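Local coordinates for protein actin depolymerization factor 2 (Plasmodium berghei, PDB 2XFA) that probably binds actin and promotes filament turnover, as a malaria-parasite member of the ADF/cofilin family, at residues A[10-14]-A[15-19]; A[57-60]-A[61-65]; A[115-118]-A[119-123]. All coordinates share one frame; numbering follows the deposited sequence.

The three contacts are local, each made within one continuous run of chain, and they fall on two sides of a central mixed sheet. Contacts 1 and 3 are neighbours, their centres about 10 Å apart, and they touch: Val-12 CG2 lies 3.4 Å from Lys-120 NZ, and Ile-17 CG1 packs at 4.2 Å on Lys-120 CB. The strand-to-helix junction at 10-19 thus meets the turn that follows helix 104-118. Contact 2, inside helix 56-65, sits on the opposite side of the chain's centre, about 23 Å from either of the others between centres, and touches neither. In ADF/cofilin proteins generally, the helix corresponding to 104-118 and the N-terminal region help to bind actin.

Contact 1: residues A[10-14]-A[15-19]; sequences VNVSD and ECIYE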
ATOM      1  N   VAL A  10      14.878   5.132  10.354  1.00 82.67           N
ATOM      2  CA  VAL A  10      14.528   3.799   9.867  1.00 69.38           C
ATOM      3  C   VAL A  10      15.113   3.527   8.469  1.00 71.51           C
ATOM      4  O   VAL A  10      15.236   4.442   7.654  1.00 77.50           O
ATOM      5  CB  VAL A  10      12.992   3.547   9.914  1.00 62.41           C
ATOM      6  CG1 VAL A  10      12.255   4.789  10.387  1.00 61.37           C
ATOM      7  CG2 VAL A  10      12.471   3.077   8.564  1.00 47.35           C
ATOM      8  N   ASN A  11      15.510   2.277   8.226  1.00 63.15           N
ATOM      9  CA  ASN A  11      16.003   1.844   6.921  1.00 58.04           C
ATOM     10  C   ASN A  11      15.072   0.812   6.282  1.00 62.85           C
ATOM     11  O   ASN A  11      14.106   0.346   6.914  1.00 53.50           O
ATOM     12  CB  ASN A  11      17.415   1.263   7.029  1.00 74.93           C
ATOM     13  CG  ASN A  11      17.421  -0.199   7.463  1.00 77.81           C
ATOM     14  OD1 ASN A  11      16.454  -0.689   8.043  1.00 77.51           O
ATOM     15  ND2 ASN A  11      18.517  -0.898   7.184  1.00 74.38           N
ATOM     16  N   VAL A  12      15.382   0.438   5.043  1.00 56.53           N
ATOM     17  CA  VAL A  12      14.493  -0.402   4.244  1.00 61.56           C
ATOM     18  C   VAL A  12      15.098  -1.774   3.943  1.00 64.70           C
ATOM     19  O   VAL A  12      16.139  -1.872   3.297  1.00 68.51           O
ATOM     20  CB  VAL A  12      14.156   0.275   2.895  1.00 60.21           C
ATOM     21  CG1 VAL A  12      13.061  -0.501   2.168  1.00 59.83           C
ATOM     22  CG2 VAL A  12      13.745   1.721   3.107  1.00 53.01           C
ATOM     23  N   SER A  13      14.425  -2.828   4.392  1.00 59.24           N
ATOM     24  CA  SER A  13      14.874  -4.199   4.169  1.00 60.98           C
ATOM     25  C   SER A  13      14.823  -4.592   2.699  1.00 63.99           C
ATOM     26  O   SER A  13      13.884  -4.243   1.990  1.00 59.37           O
ATOM     27  CB  SER A  13      14.023  -5.181   4.975  1.00 67.44           C
ATOM     28  OG  SER A  13      14.445  -6.516   4.729  1.00 81.75           O
ATOM     29  N   ASP A  14      15.824  -5.350   2.259  1.00 71.12           N
ATOM     30  CA  ASP A  14      15.953  -5.739   0.854  1.00 74.37           C
ATOM     31  C   ASP A  14      14.845  -6.666   0.350  1.00 67.10           C
ATOM     32  O   ASP A  14      14.531  -6.661  -0.839  1.00 69.16           O
ATOM     33  CB  ASP A  14      17.328  -6.358   0.604  1.00 83.51           C
ATOM     34  CG  ASP A  14      18.457  -5.448   1.053  1.00 95.33           C
ATOM     35  OD1 ASP A  14      18.794  -4.510   0.300  1.00 94.47           O
ATOM     36  OD2 ASP A  14      18.988  -5.659   2.167  1.00105.05           O
ATOM     37  N   GLU A  15      14.257  -7.457   1.242  1.00 60.30           N
ATOM     38  CA  GLU A  15      13.080  -8.249   0.887  1.00 64.66           C
ATOM     39  C   GLU A  15      11.960  -7.337   0.366  1.00 61.83           C
ATOM     40  O   GLU A  15      11.122  -7.760  -0.435  1.00 60.75           O
ATOM     41  CB  GLU A  15      12.576  -9.051   2.092  1.00 74.10           C
ATOM     42  CG  GLU A  15      12.541 -10.574   1.886  1.00 91.20           C
ATOM     43  CD  GLU A  15      11.144 -11.130   1.566  1.00 93.83           C
ATOM     44  OE1 GLU A  15      10.989 -11.768   0.499  1.00 99.30           O
ATOM     45  OE2 GLU A  15      10.210 -10.950   2.384  1.00 84.51           O
ATOM     46  N   CYS A  16      11.953  -6.087   0.821  1.00 54.17           N
ATOM     47  CA  CYS A  16      10.902  -5.145   0.445  1.00 56.14           C
ATOM     48  C   CYS A  16      10.867  -4.975  -1.055  1.00 56.67           C
ATOM     49  O   CYS A  16       9.819  -5.161  -1.681  1.00 44.44           O
ATOM     50  CB  CYS A  16      11.121  -3.787   1.100  1.00 51.02           C
ATOM     51  SG  CYS A  16      10.659  -3.759   2.834  1.00 54.14           S
ATOM     52  N   ILE A  17      12.023  -4.640  -1.625  1.00 44.90           N
ATOM     53  CA  ILE A  17      12.131  -4.426  -3.059  1.00 52.44           C
ATOM     54  C   ILE A  17      12.035  -5.755  -3.798  1.00 61.11           C
ATOM     55  O   ILE A  17      11.482  -5.825  -4.899  1.00 61.44           O
ATOM     56  CB  ILE A  17      13.433  -3.671  -3.443  1.00 70.73           C
ATOM     57  CG1 ILE A  17      13.611  -2.419  -2.576  1.00 70.19           C
ATOM     58  CG2 ILE A  17      13.406  -3.274  -4.902  1.00 67.84           C
ATOM     59  CD1 ILE A  17      14.188  -2.700  -1.204  1.00 67.85           C
ATOM     60  N   TYR A  18      12.561  -6.812  -3.185  1.00 58.45           N
ATOM     61  CA  TYR A  18      12.438  -8.147  -3.750  1.00 54.78           C
ATOM     62  C   TYR A  18      10.985  -8.430  -4.090  1.00 51.55           C
ATOM     63  O   TYR A  18      10.671  -8.801  -5.211  1.00 55.67           O
ATOM     64  CB  TYR A  18      12.946  -9.203  -2.764  1.00 53.49           C
ATOM     65  CG  TYR A  18      12.689 -10.639  -3.179  1.00 65.02           C
ATOM     66  CD1 TYR A  18      13.334 -11.193  -4.278  1.00 65.65           C
ATOM     67  CD2 TYR A  18      11.819 -11.454  -2.451  1.00 72.34           C
ATOM     68  CE1 TYR A  18      13.104 -12.508  -4.658  1.00 75.29           C
ATOM     69  CE2 TYR A  18      11.590 -12.779  -2.819  1.00 71.33           C
ATOM     70  CZ  TYR A  18      12.234 -13.294  -3.927  1.00 76.41           C
ATOM     71  OH  TYR A  18      12.019 -14.599  -4.311  1.00 80.90           O
ATOM     72  N   GLU A  19      10.098  -8.257  -3.116  1.00 45.06           N
ATOM     73  CA  GLU A  19       8.689  -8.603  -3.309  1.00 50.75           C
ATOM     74  C   GLU A  19       7.975  -7.651  -4.252  1.00 43.08           C
ATOM     75  O   GLU A  19       7.149  -8.070  -5.070  1.00 51.79           O
ATOM     76  CB  GLU A  19       7.945  -8.668  -1.972  1.00 51.53           C
ATOM     77  CG  GLU A  19       8.428  -9.787  -1.042  1.00 66.99           C
ATOM     78  CD  GLU A  19       8.242 -11.189  -1.626  1.00 77.73           C
ATOM     79  OE1 GLU A  19       7.630 -11.325  -2.713  1.00 70.33           O
ATOM     80  OE2 GLU A  19       8.709 -12.160  -0.984  1.00 87.32           O
TER
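Val-12 reaches over the first turn of helix 14-24 with one methyl: CG1 lies 4.0 Å from Cys-16 CB and 4.2 Å from Ile-17 CD1, so a single branch spans two successive helical side chains. It is put there by chi1 of -171°, which sets CG1 anti to the backbone N. Cys-16 sets its CB and SG against this methyl, and SG also passes 3.4 Å from Ser-13 O, while Ile-17 brings CD1 to 3.6 Å from the same Ser-13 O. That oxygen accepts the peptide N-H of Cys-16 at 2.9 Å from Cys-16 N, with the donor well above the carbonyl plane, 49° out of it. From the next residue, Asp-14 O accepts Tyr-18 N at 3.1 Å, the first i to i+4 bond here and a straighter one, 163° at the hydrogen. Tyr-18 meets the preceding residues through its CB, near Asp-14 O. Outside the pair, Cys-16 O bonds the hydroxyl of Tyr-34, and Ser-13 pairs by its backbone with Ile-42 of strand 41-48. The whole is a strand-to-helix junction: the short edge strand 11-12 passes through Ser-13 into helix 14-24 of the ADF/cofilin fold.

Contact 2: residues A[57-60]-A[61-65]; sequences DNII and MRIKN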
ATOM      1  N   ASP A  57     -12.900  -4.083  -6.178  1.00 60.72           N
ATOM      2  CA  ASP A  57     -13.627  -4.065  -4.933  1.00 64.98           C
ATOM      3  C   ASP A  57     -13.207  -5.228  -4.062  1.00 60.17           C
ATOM      4  O   ASP A  57     -13.016  -5.060  -2.863  1.00 52.80           O
ATOM      5  CB  ASP A  57     -15.096  -4.093  -5.256  1.00 71.69           C
ATOM      6  CG  ASP A  57     -15.416  -3.177  -6.418  1.00 93.61           C
ATOM      7  OD1 ASP A  57     -15.652  -1.976  -6.166  1.00105.81           O
ATOM      8  OD2 ASP A  57     -15.369  -3.637  -7.583  1.00 95.21           O
ATOM      9  N   ASN A  58     -12.998  -6.392  -4.659  1.00 57.02           N
ATOM     10  CA  ASN A  58     -12.514  -7.502  -3.856  1.00 58.83           C
ATOM     11  C   ASN A  58     -11.093  -7.282  -3.374  1.00 51.89           C
ATOM     12  O   ASN A  58     -10.736  -7.684  -2.271  1.00 52.13           O
ATOM     13  CB  ASN A  58     -12.629  -8.835  -4.590  1.00 80.17           C
ATOM     14  CG  ASN A  58     -13.132  -9.947  -3.685  1.00 95.94           C
ATOM     15  OD1 ASN A  58     -12.353 -10.615  -3.001  1.00 99.31           O
ATOM     16  ND2 ASN A  58     -14.448 -10.137  -3.661  1.00 98.94           N
ATOM     17  N   ILE A  59     -10.255  -6.638  -4.172  1.00 41.13           N
ATOM     18  CA  ILE A  59      -8.895  -6.483  -3.700  1.00 40.73           C
ATOM     19  C   ILE A  59      -8.836  -5.459  -2.549  1.00 34.99           C
ATOM     20  O   ILE A  59      -8.147  -5.671  -1.562  1.00 40.49           O
ATOM     21  CB  ILE A  59      -7.895  -6.227  -4.858  1.00 59.96           C
ATOM     22  CG1 ILE A  59      -6.481  -6.083  -4.321  1.00 49.35           C
ATOM     23  CG2 ILE A  59      -8.262  -4.988  -5.632  1.00 64.51           C
ATOM     24  CD1 ILE A  59      -6.147  -4.689  -3.995  1.00 52.89           C
ATOM     25  N   ILE A  60      -9.572  -4.363  -2.698  1.00 38.53           N
ATOM     26  CA  ILE A  60      -9.720  -3.332  -1.680  1.00 40.56           C
ATOM     27  C   ILE A  60     -10.289  -3.939  -0.377  1.00 38.84           C
ATOM     28  O   ILE A  60      -9.812  -3.632   0.716  1.00 34.67           O
ATOM     29  CB  ILE A  60     -10.658  -2.212  -2.179  1.00 42.45           C
ATOM     30  CG1 ILE A  60     -10.004  -1.426  -3.327  1.00 43.58           C
ATOM     31  CG2 ILE A  60     -11.062  -1.280  -1.046  1.00 43.55           C
ATOM     32  CD1 ILE A  60     -11.011  -0.606  -4.136  1.00 41.46           C
ATOM     33  N   MET A  61     -11.260  -4.838  -0.509  1.00 36.90           N
ATOM     34  CA  MET A  61     -11.814  -5.528   0.662  1.00 37.59           C
ATOM     35  C   MET A  61     -10.752  -6.363   1.373  1.00 48.86           C
ATOM     36  O   MET A  61     -10.623  -6.316   2.608  1.00 44.78           O
ATOM     37  CB  MET A  61     -13.009  -6.384   0.259  1.00 40.31           C
ATOM     38  CG  MET A  61     -13.636  -7.156   1.391  1.00 70.81           C
ATOM     39  SD  MET A  61     -14.790  -8.375   0.740  1.00122.77           S
ATOM     40  CE  MET A  61     -13.704  -9.336  -0.312  1.00131.47           C
ATOM     41  N   ARG A  62      -9.979  -7.117   0.597  1.00 44.94           N
ATOM     42  CA  ARG A  62      -8.921  -7.950   1.168  1.00 47.77           C
ATOM     43  C   ARG A  62      -7.844  -7.118   1.862  1.00 43.25           C
ATOM     44  O   ARG A  62      -7.356  -7.475   2.925  1.00 40.77           O
ATOM     45  CB  ARG A  62      -8.281  -8.796   0.073  1.00 58.85           C
ATOM     46  CG  ARG A  62      -9.257  -9.733  -0.622  1.00 64.36           C
ATOM     47  CD  ARG A  62      -9.270 -11.087   0.022  1.00 72.01           C
ATOM     48  NE  ARG A  62      -8.220 -11.944  -0.513  1.00 73.53           N
ATOM     49  CZ  ARG A  62      -8.430 -12.927  -1.384  1.00 77.58           C
ATOM     50  NH1 ARG A  62      -9.656 -13.185  -1.832  1.00 79.87           N
ATOM     51  NH2 ARG A  62      -7.408 -13.655  -1.808  1.00 78.85           N
ATOM     52  N   ILE A  63      -7.462  -6.003   1.253  1.00 36.23           N
ATOM     53  CA  ILE A  63      -6.481  -5.131   1.879  1.00 35.57           C
ATOM     54  C   ILE A  63      -7.023  -4.592   3.180  1.00 34.28           C
ATOM     55  O   ILE A  63      -6.329  -4.583   4.178  1.00 36.11           O
ATOM     56  CB  ILE A  63      -6.106  -3.939   0.991  1.00 32.77           C
ATOM     57  CG1 ILE A  63      -5.417  -4.424  -0.278  1.00 31.96           C
ATOM     58  CG2 ILE A  63      -5.188  -3.004   1.736  1.00 30.97           C
ATOM     59  CD1 ILE A  63      -5.129  -3.289  -1.263  1.00 33.77           C
ATOM     60  N   LYS A  64      -8.275  -4.152   3.151  1.00 35.06           N
ATOM     61  CA  LYS A  64      -8.893  -3.536   4.314  1.00 34.38           C
ATOM     62  C   LYS A  64      -8.912  -4.499   5.502  1.00 37.70           C
ATOM     63  O   LYS A  64      -8.667  -4.107   6.637  1.00 38.67           O
ATOM     64  CB  LYS A  64     -10.303  -3.077   3.980  1.00 42.29           C
ATOM     65  CG  LYS A  64     -11.039  -2.447   5.160  1.00 48.70           C
ATOM     66  CD  LYS A  64     -12.354  -3.155   5.423  1.00 49.23           C
ATOM     67  CE  LYS A  64     -12.981  -2.687   6.734  1.00 61.61           C
ATOM     68  NZ  LYS A  64     -14.289  -3.361   7.007  1.00 75.14           N
ATOM     69  N   ASN A  65      -9.165  -5.768   5.235  1.00 32.46           N
ATOM     70  CA  ASN A  65      -9.250  -6.735   6.321  1.00 37.15           C
ATOM     71  C   ASN A  65      -7.900  -6.952   6.992  1.00 33.35           C
ATOM     72  O   ASN A  65      -7.844  -7.503   8.077  1.00 40.43           O
ATOM     73  CB  ASN A  65      -9.839  -8.053   5.824  1.00 47.11           C
ATOM     74  CG  ASN A  65     -11.313  -7.946   5.539  1.00 59.42           C
ATOM     75  OD1 ASN A  65     -12.019  -7.176   6.190  1.00 61.82           O
ATOM     76  ND2 ASN A  65     -11.791  -8.711   4.557  1.00 60.00           N
TER
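Helix 56-65, one of the helices flanking the central sheet of the ADF/cofilin fold, is held here by four consecutive i to i+4 backbone bonds, accepted by the carbonyls of Asp-57 to Ile-60; Ile-63 N to Ile-59 O, at 2.9 Å, is one of them. On its inner side Ile-59 and Ile-63 run alongside each other in the same direction, and the methyls Ile-59 CD1 and Ile-63 CD1 meet at 3.2 Å, tighter than ordinary van der Waals contact. Ile-59 gets there with CG1 anti to its backbone N (chi1 -180°). Both isoleucines rest on strand 73-81, at Ala-77, and on Tyr-31. Across the helix surface, Met-61 runs alongside Asn-58 and bends at chi3 (58°) to bring its CE methyl against the amide, 3.3 Å from Asn-58 OD1. Arg-62 crosses the same amide, the two planes 81° apart, and Arg-62 NH1 stands 3.9 Å from Asn-58 OD1. The guanidinium has its main partner elsewhere. The chemistry thus joins the helix to its surroundings in two ways: Ile-59 and Ile-63 face the sheet and Ile-60 faces helix 137-146, while Asp-57 and Arg-62 add salt bridges to Lys-142 and Glu-48, outside this stretch.

Contact 3: residues A[115-118]-A[119-123]; sequences ESLV and RKING
Leu-117 and Ile-121 meet obliquely where helix 104-118 runs out, Leu-117 CD2 pressing to 3.4 Å from Ile-121 CD1, a tight carbon pair. The same branch also touches the carbonyl oxygen of Leu-117, with Ile-121 CG1 at 3.2 Å from Leu-117 O. Beside this apolar pair, Arg-119 folds back over the last helical turn: chi1 of 80° sets CG between its backbone N and carbonyl carbon, and bends at chi2 and chi3 carry NH1 to 3.3 Å from Ser-116 CA. Glu-115 O then lies over one face of the guanidinium, offset toward the rim. What positions these side chains is the changing backbone pattern. Arg-119 N to Glu-115 O, at 2.9 Å, is still an i to i+4 bond; Lys-120 N then turns to Leu-117 O at 3.0 Å, and Ile-121 N to Val-118 O at 2.9 Å, closing a type I turn. Farther out, Phe-94 of strand 89-97 backs Leu-117, Val-118 and Ile-121, and Ile-76 touches Ile-121. The chemistry implies that the carbonyls of Leu-117 and Val-118 are taken up by the N-H groups of Lys-120 and Ile-121, as the chain leaves with Ile-121 directed into the core.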
ATOM      1  N   GLU A 115       9.034   8.395   2.170  1.00 41.32           N
ATOM      2  CA  GLU A 115       9.949   8.694   1.052  1.00 61.72           C
ATOM      3  C   GLU A 115      11.065   7.664   0.859  1.00 61.49           C
ATOM      4  O   GLU A 115      11.462   7.352  -0.274  1.00 54.59           O
ATOM      5  CB  GLU A 115      10.598  10.081   1.215  1.00 78.11           C
ATOM      6  CG  GLU A 115       9.628  11.253   1.405  1.00 89.38           C
ATOM      7  CD  GLU A 115       9.289  11.522   2.874  1.00 87.17           C
ATOM      8  OE1 GLU A 115       9.948  12.395   3.493  1.00 96.73           O
ATOM      9  OE2 GLU A 115       8.367  10.862   3.402  1.00 58.30           O
ATOM     10  N   SER A 116      11.596   7.173   1.970  1.00 62.76           N
ATOM     11  CA  SER A 116      12.673   6.191   1.947  1.00 60.69           C
ATOM     12  C   SER A 116      12.204   4.941   1.233  1.00 50.83           C
ATOM     13  O   SER A 116      12.958   4.298   0.537  1.00 48.73           O
ATOM     14  CB  SER A 116      13.109   5.837   3.374  1.00 71.15           C
ATOM     15  OG  SER A 116      13.521   6.991   4.093  1.00 76.62           O
ATOM     16  N   LEU A 117      10.935   4.600   1.405  1.00 50.81           N
ATOM     17  CA  LEU A 117      10.386   3.450   0.713  1.00 46.36           C
ATOM     18  C   LEU A 117      10.061   3.807  -0.752  1.00 43.76           C
ATOM     19  O   LEU A 117      10.477   3.116  -1.670  1.00 40.69           O
ATOM     20  CB  LEU A 117       9.121   2.964   1.426  1.00 28.97           C
ATOM     21  CG  LEU A 117       8.802   1.470   1.459  1.00 59.25           C
ATOM     22  CD1 LEU A 117       7.270   1.182   1.697  1.00 33.46           C
ATOM     23  CD2 LEU A 117       9.345   0.788   0.233  1.00 45.05           C
ATOM     24  N   VAL A 118       9.303   4.878  -0.956  1.00 47.87           N
ATOM     25  CA  VAL A 118       8.792   5.229  -2.288  1.00 36.74           C
ATOM     26  C   VAL A 118       9.910   5.447  -3.281  1.00 41.26           C
ATOM     27  O   VAL A 118       9.810   5.054  -4.443  1.00 42.14           O
ATOM     28  CB  VAL A 118       7.874   6.472  -2.233  1.00 35.71           C
ATOM     29  CG1 VAL A 118       7.601   7.024  -3.639  1.00 44.74           C
ATOM     30  CG2 VAL A 118       6.544   6.103  -1.546  1.00 37.47           C
ATOM     31  N   ARG A 119      11.001   6.041  -2.827  1.00 45.92           N
ATOM     32  CA  ARG A 119      12.056   6.402  -3.761  1.00 42.65           C
ATOM     33  C   ARG A 119      12.774   5.161  -4.302  1.00 53.04           C
ATOM     34  O   ARG A 119      13.570   5.264  -5.221  1.00 44.79           O
ATOM     35  CB  ARG A 119      13.059   7.348  -3.099  1.00 52.56           C
ATOM     36  CG  ARG A 119      14.043   6.604  -2.217  1.00 69.13           C
ATOM     37  CD  ARG A 119      15.452   7.176  -2.318  1.00 97.20           C
ATOM     38  NE  ARG A 119      15.597   8.354  -1.473  1.00112.17           N
ATOM     39  CZ  ARG A 119      15.580   8.307  -0.146  1.00117.14           C
ATOM     40  NH1 ARG A 119      15.431   7.140   0.463  1.00114.75           N
ATOM     41  NH2 ARG A 119      15.710   9.418   0.570  1.00120.28           N
ATOM     42  N   LYS A 120      12.526   3.993  -3.714  1.00 49.78           N
ATOM     43  CA  LYS A 120      13.126   2.743  -4.200  1.00 51.49           C
ATOM     44  C   LYS A 120      12.172   2.012  -5.129  1.00 47.96           C
ATOM     45  O   LYS A 120      12.518   0.992  -5.713  1.00 53.26           O
ATOM     46  CB  LYS A 120      13.439   1.798  -3.030  1.00 62.57           C
ATOM     47  CG  LYS A 120      14.711   2.092  -2.276  1.00 72.28           C
ATOM     48  CD  LYS A 120      14.642   3.440  -1.599  1.00 84.78           C
ATOM     49  CE  LYS A 120      15.825   3.661  -0.663  1.00 97.26           C
ATOM     50  NZ  LYS A 120      15.689   2.897   0.610  1.00 94.42           N
ATOM     51  N   ILE A 121      10.950   2.519  -5.225  1.00 44.72           N
ATOM     52  CA  ILE A 121       9.868   1.807  -5.883  1.00 46.15           C
ATOM     53  C   ILE A 121       9.488   2.522  -7.167  1.00 39.21           C
ATOM     54  O   ILE A 121       8.629   3.397  -7.147  1.00 42.58           O
ATOM     55  CB  ILE A 121       8.589   1.781  -4.991  1.00 36.77           C
ATOM     56  CG1 ILE A 121       8.869   1.144  -3.634  1.00 49.14           C
ATOM     57  CG2 ILE A 121       7.488   1.008  -5.646  1.00 38.12           C
ATOM     58  CD1 ILE A 121       7.742   1.327  -2.680  1.00 54.90           C
ATOM     59  N   ASN A 122      10.103   2.136  -8.270  1.00 40.83           N
ATOM     60  CA  ASN A 122       9.802   2.744  -9.559  1.00 44.47           C
ATOM     61  C   ASN A 122       8.544   2.137 -10.198  1.00 47.94           C
ATOM     62  O   ASN A 122       8.146   1.029  -9.853  1.00 47.17           O
ATOM     63  CB  ASN A 122      11.009   2.615 -10.482  1.00 54.78           C
ATOM     64  CG  ASN A 122      12.128   3.587 -10.119  1.00 62.74           C
ATOM     65  OD1 ASN A 122      12.035   4.340  -9.143  1.00 56.68           O
ATOM     66  ND2 ASN A 122      13.192   3.582 -10.917  1.00 66.22           N
ATOM     67  N   GLY A 123       7.890   2.869 -11.095  1.00 41.82           N
ATOM     68  CA  GLY A 123       6.697   2.333 -11.722  1.00 40.37           C
ATOM     69  C   GLY A 123       5.357   2.577 -11.020  1.00 41.98           C
ATOM     70  O   GLY A 123       4.315   2.134 -11.504  1.00 40.65           O
TER